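Local coordinates for phosphopantetheine attachment site family protein (Acinetobacter baumannii, PDB 4HKG) that probably serves as a free-standing peptidyl carrier protein, carrying substrates on a phosphopantetheine arm in a non-ribosomal peptide synthetase-type secondary metabolic pathway, at residues Tyr68-Ile71 against Asn72-Ala75. Numbering follows the deposited sequence.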
ATOM      1  N   TYR A  68      -5.499   6.806  -3.706  1.00 10.01           N
ATOM      2  CA  TYR A  68      -4.904   5.762  -4.545  1.00 10.21           C
ATOM      3  C   TYR A  68      -5.352   4.441  -3.942  1.00 10.33           C
ATOM      4  O   TYR A  68      -4.628   3.829  -3.160  1.00 10.68           O
ATOM      5  CB  TYR A  68      -3.371   5.899  -4.574  1.00  9.95           C
ATOM      6  CG  TYR A  68      -2.956   7.241  -5.117  1.00  9.44           C
ATOM      7  CD1 TYR A  68      -2.909   7.459  -6.484  1.00 12.76           C
ATOM      8  CD2 TYR A  68      -2.671   8.314  -4.267  1.00 10.32           C
ATOM      9  CE1 TYR A  68      -2.561   8.684  -6.998  1.00 13.52           C
ATOM     10  CE2 TYR A  68      -2.321   9.555  -4.781  1.00 12.14           C
ATOM     11  CZ  TYR A  68      -2.268   9.725  -6.149  1.00 12.14           C
ATOM     12  OH  TYR A  68      -1.927  10.950  -6.673  1.00 15.85           O
ATOM     13  N   PRO A  69      -6.572   4.010  -4.289  1.00  9.78           N
ATOM     14  CA  PRO A  69      -7.281   3.055  -3.426  1.00 10.75           C
ATOM     15  C   PRO A  69      -7.042   1.571  -3.693  1.00  9.02           C
ATOM     16  O   PRO A  69      -7.862   0.745  -3.303  1.00 10.24           O
ATOM     17  CB  PRO A  69      -8.748   3.405  -3.679  1.00 15.42           C
ATOM     18  CG  PRO A  69      -8.760   3.846  -5.097  1.00 13.86           C
ATOM     19  CD  PRO A  69      -7.463   4.588  -5.314  1.00 11.59           C
ATOM     20  N   THR A  70      -5.928   1.238  -4.326  1.00  8.76           N
ATOM     21  CA  THR A  70      -5.560  -0.155  -4.544  1.00  9.14           C
ATOM     22  C   THR A  70      -4.060  -0.257  -4.324  1.00  9.00           C
ATOM     23  O   THR A  70      -3.347   0.749  -4.328  1.00  8.88           O
ATOM     24  CB  THR A  70      -5.855  -0.642  -5.978  1.00  9.37           C
ATOM     25  OG1 THR A  70      -4.913  -0.038  -6.867  1.00  9.63           O
ATOM     26  CG2 THR A  70      -7.279  -0.303  -6.429  1.00 10.55           C
ATOM     27  N   ILE A  71      -3.573  -1.475  -4.153  1.00  7.94           N
ATOM     28  CA  ILE A  71      -2.147  -1.699  -3.990  1.00  9.71           C
ATOM     29  C   ILE A  71      -1.374  -1.126  -5.174  1.00  8.04           C
ATOM     30  O   ILE A  71      -0.383  -0.404  -4.994  1.00  8.99           O
ATOM     31  CB  ILE A  71      -1.844  -3.198  -3.812  1.00  9.26           C
ATOM     32  CG1 ILE A  71      -2.355  -3.674  -2.446  1.00 11.12           C
ATOM     33  CG2 ILE A  71      -0.349  -3.484  -3.976  1.00 10.46           C
ATOM     34  CD1 ILE A  71      -2.405  -5.169  -2.322  1.00 12.23           C
ATOM     35  N   ASN A  72      -1.824  -1.437  -6.385  1.00  8.85           N
ATOM     36  CA  ASN A  72      -1.126  -0.983  -7.579  1.00  8.83           C
ATOM     37  C   ASN A  72      -1.203   0.534  -7.778  1.00  9.15           C
ATOM     38  O   ASN A  72      -0.247   1.143  -8.263  1.00 10.16           O
ATOM     39  CB  ASN A  72      -1.622  -1.723  -8.822  1.00  9.96           C
ATOM     40  CG  ASN A  72      -0.928  -3.051  -9.028  1.00 10.43           C
ATOM     41  OD1 ASN A  72       0.217  -3.242  -8.591  1.00 12.23           O
ATOM     42  ND2 ASN A  72      -1.606  -3.973  -9.689  1.00 12.08           N
ATOM     43  N   ALA A  73      -2.325   1.151  -7.409  1.00  9.28           N
ATOM     44  CA  ALA A  73      -2.447   2.605  -7.545  1.00  9.51           C
ATOM     45  C   ALA A  73      -1.497   3.298  -6.568  1.00  8.82           C
ATOM     46  O   ALA A  73      -0.838   4.290  -6.916  1.00  9.80           O
ATOM     47  CB  ALA A  73      -3.884   3.058  -7.323  1.00  9.92           C
ATOM     48  N   LEU A  74      -1.407   2.762  -5.355  1.00  8.66           N
ATOM     49  CA  LEU A  74      -0.495   3.325  -4.369  1.00  8.37           C
ATOM     50  C   LEU A  74       0.962   3.112  -4.786  1.00  9.07           C
ATOM     51  O   LEU A  74       1.795   4.002  -4.619  1.00  9.62           O
ATOM     52  CB  LEU A  74      -0.764   2.752  -2.978  1.00  9.16           C
ATOM     53  CG  LEU A  74       0.013   3.387  -1.819  1.00  8.67           C
ATOM     54  CD1 LEU A  74      -0.300   4.878  -1.668  1.00 11.66           C
ATOM     55  CD2 LEU A  74      -0.299   2.636  -0.535  1.00  9.97           C
ATOM     56  N   ALA A  75       1.267   1.950  -5.361  1.00  8.26           N
ATOM     57  CA  ALA A  75       2.611   1.682  -5.875  1.00  9.16           C
ATOM     58  C   ALA A  75       2.995   2.673  -6.962  1.00  8.85           C
ATOM     59  O   ALA A  75       4.124   3.179  -6.980  1.00 10.65           O
ATOM     60  CB  ALA A  75       2.709   0.265  -6.403  1.00  9.28           C
TER
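Y68 and A73 meet through their CB atoms, 4.0 Å apart, where the chain turns into helix 71-82. The turn holds the N-cap, T70, of the last helix in a small helical carrier-protein fold. The apolar centre is modest. CB of Y68 lies over the backbone between A73 and L74, and CD1 of L74 approaches that same CB at 4.3 Å. P69 adds a looser touch of its CD on the methyl of A73. The Y68 ring does not follow its CB inward. With CG beside the backbone N (chi1 -59°), it runs away from the turn. It passes A73 O obliquely and stacks with Y77, farther along the helix. Both I71 and L74 are buried against I14 of helix 7-22, I71 also against F35 and Y38, and L74 against L64 and L65 of helix 64-67, so the first turn joins that short helix to helix 7-22.

The polar edge is mostly backbone. L74 N donates to T70 O at 3.0 Å, and A75 N donates to I71 O at 2.9 Å. Both are i to i+4 helical bonds. The N72 amide bonds through OD1 to S11 OG and through ND2 to D32 OD1, so both ends of the amide are held and its flip is fixed.

The OG1 of T70 sits between the backbone N and the carbonyl carbon (chi1 72°), which turns it toward A73 N. There T70 OG1 accepts from A73 N at 2.9 Å, a first-turn amide whose i-4 residue, P69, lies before the helix. The N-H points at OG1 with an angle of 158°, and A73 CB lies 3.3 Å from T70 OG1.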